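Local coordinates for protein beta-2-microglobulin (Ctenopharyngodon idella, PDB 5H5Z) that forms the light chain of a bony fish MHC class I molecule, pairing with the heavy chain that presents peptide antigens, at residues B[55-58]-B[59-63]. The protein carries 1 engineered substitution. Numbering follows the deposited sequence.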
loop_
_atom_site.group_PDB
_atom_site.type_symbol
_atom_site.label_atom_id
_atom_site.label_comp_id
_atom_site.label_asym_id
_atom_site.label_seq_id
_atom_site.Cartn_x
_atom_site.Cartn_y
_atom_site.Cartn_z
ATOM N N LEU B 55 0.304 -4.339 8.640
ATOM C CA LEU B 55 0.526 -5.310 7.574
ATOM C C LEU B 55 -0.655 -5.396 6.608
ATOM O O LEU B 55 -1.776 -5.711 7.000
ATOM C CB LEU B 55 0.847 -6.688 8.163
ATOM C CG LEU B 55 1.341 -7.781 7.211
ATOM C CD1 LEU B 55 2.759 -7.509 6.718
ATOM C CD2 LEU B 55 1.250 -9.127 7.910
ATOM N N ALA B 56 -0.381 -5.098 5.343
ATOM C CA ALA B 56 -1.374 -5.231 4.285
ATOM C C ALA B 56 -0.715 -5.758 3.009
ATOM O O ALA B 56 0.513 -5.893 2.938
ATOM C CB ALA B 56 -2.083 -3.903 4.039
ATOM N N PHE B 57 -1.540 -6.078 2.020
ATOM C CA PHE B 57 -1.060 -6.620 0.757
ATOM C C PHE B 57 -1.936 -6.141 -0.385
ATOM O O PHE B 57 -3.077 -5.701 -0.173
ATOM C CB PHE B 57 -0.974 -8.159 0.800
ATOM C CG PHE B 57 -2.260 -8.842 1.184
ATOM C CD1 PHE B 57 -3.206 -9.165 0.219
ATOM C CD2 PHE B 57 -2.509 -9.196 2.510
ATOM C CE1 PHE B 57 -4.396 -9.798 0.567
ATOM C CE2 PHE B 57 -3.690 -9.838 2.866
ATOM C CZ PHE B 57 -4.633 -10.142 1.894
ATOM N N GLU B 58 -1.386 -6.206 -1.591
ATOM C CA GLU B 58 -2.073 -5.748 -2.788
ATOM C C GLU B 58 -2.649 -6.930 -3.550
ATOM O O GLU B 58 -2.480 -8.083 -3.139
ATOM C CB GLU B 58 -1.094 -4.978 -3.681
ATOM C CG GLU B 58 -0.654 -3.640 -3.106
ATOM C CD GLU B 58 0.434 -2.977 -3.925
ATOM O OE1 GLU B 58 1.518 -3.578 -4.091
ATOM O OE2 GLU B 58 0.208 -1.844 -4.396
ATOM N N LYS B 59 -3.344 -6.640 -4.647
ATOM C CA LYS B 59 -3.728 -7.669 -5.602
ATOM C C LYS B 59 -2.454 -8.357 -6.083
ATOM O O LYS B 59 -1.446 -7.699 -6.355
ATOM C CB LYS B 59 -4.538 -7.070 -6.757
ATOM C CG LYS B 59 -5.985 -6.781 -6.369
ATOM C CD LYS B 59 -6.630 -5.701 -7.233
ATOM C CE LYS B 59 -7.812 -5.046 -6.514
ATOM N NZ LYS B 59 -9.021 -5.921 -6.404
ATOM N N GLY B 60 -2.490 -9.684 -6.144
ATOM C CA GLY B 60 -1.286 -10.473 -6.377
ATOM C C GLY B 60 -0.721 -11.038 -5.084
ATOM O O GLY B 60 0.177 -11.887 -5.114
ATOM N N TRP B 61 -1.226 -10.536 -3.953
ATOM C CA TRP B 61 -0.998 -11.108 -2.613
ATOM C C TRP B 61 0.290 -10.688 -1.898
ATOM O O TRP B 61 0.469 -11.000 -0.720
ATOM C CB TRP B 61 -1.086 -12.642 -2.637
ATOM C CG TRP B 61 -2.335 -13.166 -3.258
ATOM C CD1 TRP B 61 -2.463 -13.769 -4.476
ATOM C CD2 TRP B 61 -3.641 -13.122 -2.690
ATOM N NE1 TRP B 61 -3.776 -14.119 -4.696
ATOM C CE2 TRP B 61 -4.523 -13.723 -3.617
ATOM C CE3 TRP B 61 -4.154 -12.635 -1.481
ATOM C CZ2 TRP B 61 -5.890 -13.862 -3.369
ATOM C CZ3 TRP B 61 -5.515 -12.769 -1.238
ATOM C CH2 TRP B 61 -6.364 -13.376 -2.179
ATOM N N GLN B 62 1.186 -10.001 -2.599
ATOM C CA GLN B 62 2.463 -9.611 -2.005
ATOM C C GLN B 62 2.269 -8.462 -1.015
ATOM O O GLN B 62 1.437 -7.574 -1.229
ATOM C CB GLN B 62 3.481 -9.250 -3.091
ATOM C CG GLN B 62 3.751 -10.390 -4.069
ATOM C CD GLN B 62 4.768 -10.049 -5.147
ATOM O OE1 GLN B 62 5.409 -10.938 -5.707
ATOM N NE2 GLN B 62 4.913 -8.765 -5.451
ATOM N N PHE B 63 3.040 -8.501 0.068
ATOM C CA PHE B 63 2.890 -7.571 1.184
ATOM C C PHE B 63 3.654 -6.266 0.963
ATOM O O PHE B 63 4.631 -6.223 0.217
ATOM C CB PHE B 63 3.380 -8.234 2.476
ATOM C CG PHE B 63 2.575 -9.429 2.886
ATOM C CD1 PHE B 63 1.392 -9.264 3.592
ATOM C CD2 PHE B 63 2.998 -10.723 2.574
ATOM C CE1 PHE B 63 0.639 -10.366 3.982
ATOM C CE2 PHE B 63 2.247 -11.828 2.955
ATOM C CZ PHE B 63 1.066 -11.647 3.662
HETATM O O HOH W 1 3.287 -5.288 -2.545
#
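Phe57 and Phe63 face each other as an antiparallel non-hydrogen-bonded pair, CA atoms 4.1 Å apart, and a type II beta turn from Glu58 to Trp61 joins them into the hairpin between strands 51-57 and 63-71, the DE loop of this immunoglobulin C1-set domain. Trp61 N closes the turn on Glu58 O at 2.9 Å, while Glu58 N donates to Gln62 O at 3.2 Å with an N-H...O angle of 162°. Gly60 fits the turn because its backbone would jam a CB against the carbonyl oxygen of Lys59. Phe57 lies between two aromatic neighbours. With CG placed between backbone N and carbonyl carbon (chi1 55°), its ring lies alongside both Phe63 and Trp61. One edge is turned toward the Phe63 face in an offset edge-to-face pair, planes at 82° and Phe57 CD2 3.7 Å from Phe63 CE1; on the other side of its ring Phe57 CE1 comes within 3.5 Å of Trp61 CE3, the two planes oblique. Leu55 CD1 extends the apolar patch to Phe63 CD1, at 3.8 Å, and Ala56 O lies near the edge of the Phe63 ring. Cutting Phe57 back to an alanine removes the ring that touches both neighbours, and the gap would probably leave the Trp61 and Phe63 rings freer to shift. Asp118 of the MHC class I antigen chain accepts a hydrogen bond from Trp61 NE1, and Gln93 of that chain packs on Phe57 and Phe63 and is hydrogen-bonded through NE2 to Trp61 O. Turn and rings together thus position Trp61 to offer its indole N-H and backbone O to the heavy chain.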